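Local coordinates for hypothetical bacterial 6-phosphogluconolactonase (Bacteroides fragilis, PDB 3SCY), which probably hydrolyses 6-phosphogluconolactone to 6-phosphogluconate, and folds as a seven-bladed beta-propeller, at residues 312-320 and 332-342. Numbering follows the deposited sequence.
Sequences IITPNGKYL and IFERDQATGLL. With NA (sodium ion), chain E.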
ATOM      1  N   ILE A 312       5.629   2.107  -7.194  1.00 16.02           N
ATOM      2  CA  ILE A 312       5.272   3.487  -6.884  1.00 15.41           C
ATOM      3  C   ILE A 312       5.550   4.340  -8.112  1.00 19.10           C
ATOM      4  O   ILE A 312       6.427   3.999  -8.920  1.00 18.87           O
ATOM      5  CB  ILE A 312       6.061   3.981  -5.641  1.00 17.48           C
ATOM      6  CG1 ILE A 312       5.485   5.302  -5.083  1.00 17.56           C
ATOM      7  CG2 ILE A 312       7.588   4.070  -5.921  1.00 19.62           C
ATOM      8  CD1 ILE A 312       5.982   5.610  -3.654  1.00 19.05           C
ATOM      9  N   ILE A 313       4.812   5.460  -8.251  1.00 17.14           N
ATOM     10  CA  ILE A 313       5.035   6.449  -9.313  1.00 17.22           C
ATOM     11  C   ILE A 313       5.573   7.718  -8.629  1.00 20.19           C
ATOM     12  O   ILE A 313       5.054   8.139  -7.591  1.00 20.38           O
ATOM     13  CB  ILE A 313       3.745   6.704 -10.124  1.00 19.57           C
ATOM     14  CG1 ILE A 313       3.243   5.388 -10.748  1.00 20.36           C
ATOM     15  CG2 ILE A 313       3.980   7.779 -11.206  1.00 18.54           C
ATOM     16  CD1 ILE A 313       1.907   5.480 -11.441  1.00 23.38           C
ATOM     17  N   THR A 314       6.583   8.350  -9.234  1.00 20.63           N
ATOM     18  CA  THR A 314       7.107   9.597  -8.669  1.00 19.82           C
ATOM     19  C   THR A 314       6.037  10.698  -8.737  1.00 23.80           C
ATOM     20  O   THR A 314       5.206  10.695  -9.657  1.00 24.51           O
ATOM     21  CB  THR A 314       8.384  10.004  -9.390  1.00 22.69           C
ATOM     22  OG1 THR A 314       8.122  10.179 -10.802  1.00 22.15           O
ATOM     23  CG2 THR A 314       9.541   9.016  -9.142  1.00 22.01           C
ATOM     24  N   PRO A 315       6.089  11.698  -7.811  1.00 23.17           N
ATOM     25  CA  PRO A 315       5.069  12.768  -7.821  1.00 23.27           C
ATOM     26  C   PRO A 315       4.973  13.535  -9.147  1.00 25.04           C
ATOM     27  O   PRO A 315       3.880  13.979  -9.498  1.00 27.55           O
ATOM     28  CB  PRO A 315       5.519  13.698  -6.687  1.00 25.12           C
ATOM     29  CG  PRO A 315       6.224  12.777  -5.732  1.00 30.26           C
ATOM     30  CD  PRO A 315       6.971  11.808  -6.631  1.00 25.72           C
ATOM     31  N   ASN A 316       6.077  13.658  -9.906  1.00 22.50           N
ATOM     32  CA  ASN A 316       6.063  14.367 -11.191  1.00 24.57           C
ATOM     33  C   ASN A 316       5.532  13.463 -12.327  1.00 28.71           C
ATOM     34  O   ASN A 316       5.444  13.908 -13.467  1.00 29.95           O
ATOM     35  CB  ASN A 316       7.442  14.933 -11.534  1.00 27.96           C
ATOM     36  CG  ASN A 316       8.503  13.929 -11.899  1.00 32.94           C
ATOM     37  OD1 ASN A 316       8.304  12.710 -11.819  1.00 30.09           O
ATOM     38  ND2 ASN A 316       9.692  14.417 -12.204  1.00 28.84           N
ATOM     39  N   GLY A 317       5.241  12.193 -12.004  1.00 24.97           N
ATOM     40  CA  GLY A 317       4.722  11.219 -12.967  1.00 24.60           C
ATOM     41  C   GLY A 317       5.729  10.669 -13.948  1.00 26.57           C
ATOM     42  O   GLY A 317       5.367   9.894 -14.848  1.00 25.50           O
ATOM     43  N   LYS A 318       7.008  11.053 -13.825  1.00 24.39           N
ATOM     44  CA  LYS A 318       7.998  10.660 -14.823  1.00 23.92           C
ATOM     45  C   LYS A 318       8.491   9.217 -14.693  1.00 25.84           C
ATOM     46  O   LYS A 318       8.843   8.619 -15.706  1.00 26.90           O
ATOM     47  CB  LYS A 318       9.204  11.629 -14.820  1.00 27.31           C
ATOM     48  CG  LYS A 318      10.285  11.283 -15.832  1.00 37.10           C
ATOM     49  CD  LYS A 318      11.352  12.340 -15.935  1.00 40.22           C
ATOM     50  CE  LYS A 318      12.311  11.976 -17.043  1.00 43.37           C
ATOM     51  NZ  LYS A 318      13.333  13.030 -17.232  1.00 42.05           N
ATOM     52  N   TYR A 319       8.592   8.681 -13.461  1.00 21.94           N
ATOM     53  CA  TYR A 319       9.094   7.317 -13.300  1.00 22.05           C
ATOM     54  C   TYR A 319       8.151   6.440 -12.487  1.00 21.38           C
ATOM     55  O   TYR A 319       7.397   6.915 -11.623  1.00 20.34           O
ATOM     56  CB  TYR A 319      10.479   7.307 -12.602  1.00 22.72           C
ATOM     57  CG  TYR A 319      11.572   7.988 -13.382  1.00 23.99           C
ATOM     58  CD1 TYR A 319      12.157   7.370 -14.485  1.00 24.61           C
ATOM     59  CD2 TYR A 319      12.040   9.242 -13.011  1.00 25.64           C
ATOM     60  CE1 TYR A 319      13.166   7.997 -15.213  1.00 25.84           C
ATOM     61  CE2 TYR A 319      13.044   9.883 -13.741  1.00 27.16           C
ATOM     62  CZ  TYR A 319      13.610   9.249 -14.837  1.00 30.28           C
ATOM     63  OH  TYR A 319      14.605   9.849 -15.597  1.00 33.03           O
ATOM     64  N   LEU A 320       8.201   5.139 -12.817  1.00 19.76           N
ATOM     65  CA  LEU A 320       7.478   4.082 -12.132  1.00 17.71           C
ATOM     66  C   LEU A 320       8.522   3.065 -11.660  1.00 20.30           C
ATOM     67  O   LEU A 320       9.298   2.519 -12.469  1.00 19.29           O
ATOM     68  CB  LEU A 320       6.441   3.464 -13.093  1.00 17.15           C
ATOM     69  CG  LEU A 320       5.427   2.506 -12.447  1.00 19.19           C
ATOM     70  CD1 LEU A 320       4.129   2.438 -13.249  1.00 19.08           C
ATOM     71  CD2 LEU A 320       6.016   1.107 -12.265  1.00 19.94           C
ATOM     72  N   ILE A 332      13.620   0.517 -12.499  1.00 22.31           N
ATOM     73  CA  ILE A 332      13.185   1.880 -12.752  1.00 21.57           C
ATOM     74  C   ILE A 332      12.676   2.010 -14.188  1.00 25.05           C
ATOM     75  O   ILE A 332      13.436   1.755 -15.129  1.00 26.95           O
ATOM     76  CB  ILE A 332      14.331   2.910 -12.481  1.00 25.35           C
ATOM     77  CG1 ILE A 332      15.211   2.572 -11.240  1.00 26.17           C
ATOM     78  CG2 ILE A 332      13.815   4.355 -12.485  1.00 25.19           C
ATOM     79  CD1 ILE A 332      14.460   2.485  -9.872  1.00 25.26           C
ATOM     80  N   PHE A 333      11.410   2.426 -14.354  1.00 21.66           N
ATOM     81  CA  PHE A 333      10.806   2.632 -15.669  1.00 20.55           C
ATOM     82  C   PHE A 333      10.464   4.081 -15.906  1.00 23.64           C
ATOM     83  O   PHE A 333       9.928   4.753 -15.031  1.00 23.18           O
ATOM     84  CB  PHE A 333       9.526   1.790 -15.864  1.00 20.80           C
ATOM     85  CG  PHE A 333       9.754   0.305 -15.797  1.00 20.53           C
ATOM     86  CD1 PHE A 333       9.686  -0.372 -14.576  1.00 21.93           C
ATOM     87  CD2 PHE A 333      10.008  -0.430 -16.951  1.00 20.78           C
ATOM     88  CE1 PHE A 333       9.943  -1.742 -14.510  1.00 21.15           C
ATOM     89  CE2 PHE A 333      10.279  -1.794 -16.879  1.00 23.11           C
ATOM     90  CZ  PHE A 333      10.201  -2.453 -15.670  1.00 20.36           C
ATOM     91  N   GLU A 334      10.797   4.583 -17.083  1.00 23.43           N
ATOM     92  CA  GLU A 334      10.393   5.922 -17.460  1.00 23.54           C
ATOM     93  C   GLU A 334       8.996   5.831 -18.067  1.00 27.37           C
ATOM     94  O   GLU A 334       8.737   4.911 -18.844  1.00 27.00           O
ATOM     95  CB  GLU A 334      11.408   6.546 -18.436  1.00 26.12           C
ATOM     96  CG  GLU A 334      11.073   7.992 -18.758  1.00 31.79           C
ATOM     97  CD  GLU A 334      12.095   8.793 -19.537  1.00 53.71           C
ATOM     98  OE1 GLU A 334      13.220   8.285 -19.758  1.00 45.99           O
ATOM     99  OE2 GLU A 334      11.777   9.952 -19.892  1.00 46.80           O
ATOM    100  N   ARG A 335       8.104   6.750 -17.698  1.00 25.12           N
ATOM    101  CA  ARG A 335       6.737   6.848 -18.194  1.00 24.72           C
ATOM    102  C   ARG A 335       6.622   7.805 -19.337  1.00 30.78           C
ATOM    103  O   ARG A 335       7.104   8.937 -19.256  1.00 33.16           O
ATOM    104  CB  ARG A 335       5.790   7.367 -17.110  1.00 23.71           C
ATOM    105  CG  ARG A 335       5.483   6.406 -15.998  1.00 24.39           C
ATOM    106  CD  ARG A 335       4.310   6.889 -15.143  1.00 23.32           C
ATOM    107  NE  ARG A 335       3.033   6.926 -15.856  1.00 25.39           N
ATOM    108  CZ  ARG A 335       2.411   8.027 -16.266  1.00 24.80           C
ATOM    109  NH1 ARG A 335       2.902   9.226 -15.973  1.00 28.21           N
ATOM    110  NH2 ARG A 335       1.283   7.939 -16.959  1.00 22.84           N
ATOM    111  N   ASP A 336       5.907   7.396 -20.374  1.00 25.84           N
ATOM    112  CA  ASP A 336       5.570   8.321 -21.438  1.00 25.55           C
ATOM    113  C   ASP A 336       4.241   8.880 -21.007  1.00 30.07           C
ATOM    114  O   ASP A 336       3.269   8.126 -20.897  1.00 29.29           O
ATOM    115  CB  ASP A 336       5.526   7.607 -22.801  1.00 26.89           C
ATOM    116  CG  ASP A 336       5.214   8.542 -23.960  1.00 34.54           C
ATOM    117  OD1 ASP A 336       4.414   9.484 -23.768  1.00 32.86           O
ATOM    118  OD2 ASP A 336       5.695   8.280 -25.072  1.00 38.59           O
ATOM    119  N   GLN A 337       4.198  10.182 -20.681  1.00 29.48           N
ATOM    120  CA  GLN A 337       2.985  10.785 -20.114  1.00 31.09           C
ATOM    121  C   GLN A 337       1.836  10.891 -21.126  1.00 33.24           C
ATOM    122  O   GLN A 337       0.677  10.917 -20.711  1.00 33.80           O
ATOM    123  CB  GLN A 337       3.298  12.143 -19.440  1.00 34.12           C
ATOM    124  CG  GLN A 337       4.498  12.012 -18.463  1.00 48.23           C
ATOM    125  CD  GLN A 337       4.347  12.617 -17.089  1.00 68.07           C
ATOM    126  OE1 GLN A 337       3.393  12.344 -16.344  1.00 60.37           O
ATOM    127  NE2 GLN A 337       5.372  13.336 -16.665  1.00 60.95           N
ATOM    128  N   ALA A 338       2.127  10.800 -22.423  1.00 30.98           N
ATOM    129  CA  ALA A 338       1.113  10.857 -23.465  1.00 32.42           C
ATOM    130  C   ALA A 338       0.533   9.478 -23.840  1.00 35.90           C
ATOM    131  O   ALA A 338      -0.567   9.421 -24.384  1.00 38.85           O
ATOM    132  CB  ALA A 338       1.696  11.515 -24.698  1.00 34.98           C
ATOM    133  N   THR A 339       1.259   8.377 -23.594  1.00 28.40           N
ATOM    134  CA  THR A 339       0.749   7.048 -23.956  1.00 26.24           C
ATOM    135  C   THR A 339       0.577   6.129 -22.744  1.00 25.63           C
ATOM    136  O   THR A 339      -0.059   5.088 -22.874  1.00 23.89           O
ATOM    137  CB  THR A 339       1.715   6.354 -24.934  1.00 27.99           C
ATOM    138  OG1 THR A 339       2.916   6.067 -24.216  1.00 23.93           O
ATOM    139  CG2 THR A 339       1.994   7.194 -26.175  1.00 29.00           C
ATOM    140  N   GLY A 340       1.189   6.476 -21.619  1.00 22.38           N
ATOM    141  CA  GLY A 340       1.154   5.635 -20.422  1.00 20.28           C
ATOM    142  C   GLY A 340       2.192   4.525 -20.424  1.00 21.75           C
ATOM    143  O   GLY A 340       2.386   3.872 -19.394  1.00 21.52           O
ATOM    144  N   LEU A 341       2.896   4.321 -21.563  1.00 21.70           N
ATOM    145  CA  LEU A 341       3.851   3.222 -21.727  1.00 21.65           C
ATOM    146  C   LEU A 341       5.156   3.425 -20.989  1.00 24.51           C
ATOM    147  O   LEU A 341       5.559   4.552 -20.679  1.00 24.29           O
ATOM    148  CB  LEU A 341       4.107   2.927 -23.203  1.00 21.19           C
ATOM    149  CG  LEU A 341       2.854   2.641 -24.028  1.00 25.49           C
ATOM    150  CD1 LEU A 341       3.228   2.366 -25.479  1.00 26.17           C
ATOM    151  CD2 LEU A 341       1.993   1.486 -23.413  1.00 25.92           C
ATOM    152  N   LEU A 342       5.805   2.305 -20.683  1.00 21.74           N
ATOM    153  CA  LEU A 342       6.985   2.269 -19.826  1.00 20.71           C
ATOM    154  C   LEU A 342       8.240   1.832 -20.562  1.00 25.36           C
ATOM    155  O   LEU A 342       8.162   1.008 -21.483  1.00 25.35           O
ATOM    156  CB  LEU A 342       6.720   1.292 -18.665  1.00 19.20           C
ATOM    157  CG  LEU A 342       5.486   1.573 -17.827  1.00 19.85           C
ATOM    158  CD1 LEU A 342       5.318   0.524 -16.727  1.00 19.95           C
ATOM    159  CD2 LEU A 342       5.550   2.982 -17.190  1.00 23.49           C
TER
HETATM  160 NA    NA E 388       7.434  -1.151 -22.107  1.00 25.88          NA
HETATM  161  O   HOH W   1      15.534   8.409 -17.870  1.00 40.41           O
HETATM  162  O   HOH W   2       4.878  -0.585 -21.705  1.00 13.42           O
HETATM  163  O   HOH W   3       9.311  -1.598 -23.308  1.00 28.16           O
HETATM  164  O   HOH W   4       6.449  -3.475 -22.627  1.00 21.48           O
HETATM  165  O   HOH W   5       6.274  -0.127 -24.257  1.00 27.77           O
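Leu320 and Phe333 form an antiparallel hydrogen-bonded pair, with Leu320 N to Phe333 O and Phe333 N to Leu320 O both 2.8 Å. Arg335 N extends this ladder to Lys318 O by a nearly straight bond (176°), and between the two lies the non-hydrogen-bonded pair Tyr319 and Glu334.

Beyond the ladder, side chains of 332-342 take over as donors to the turn 314-317. Arg335, bent at chi3 (66°), brings NH1 back to Gly317 O at 2.8 Å; the bond lies on a carbonyl lone pair and close to the guanidinium plane. Gln337 OE1 accepts a weak bond from the same NH1, while Gln337 NE2 reaches Asn316 O at 3.2 Å. Asn316 OD1 accepts from Thr314 OG1 and, just past the turn, from Lys318 N, the second bond closing an Asx turn. Tyr274 holds Arg335 NE from the neighbouring blade.

Side-chain packing divides between the faces of the sheet. On one, the Tyr319 ring lies obliquely against Glu334, with CE1 3.9 Å from Glu334 CB, and Ile332 CG2 adjoins CD1 of the same ring. On the other, Leu320 CD1 meets Leu342 CD1 at 4.1 Å.

Two polar links are looser. A water joins Tyr319 OH to Glu334 OE1. The extended Lys318 chain crosses Glu334, CE coming 3.5 Å from OE2; NZ stays 4.4 Å from Glu334 OE2, beyond a salt bridge, and bonds to Glu37 O.

Leu342 O also binds a sodium ion, together with Gln302 and four waters. The whole exemplifies a beta-propeller blade: an up-and-down antiparallel sheet whose two middle strands pair here, at the end where turns join them to the innermost and outermost strands.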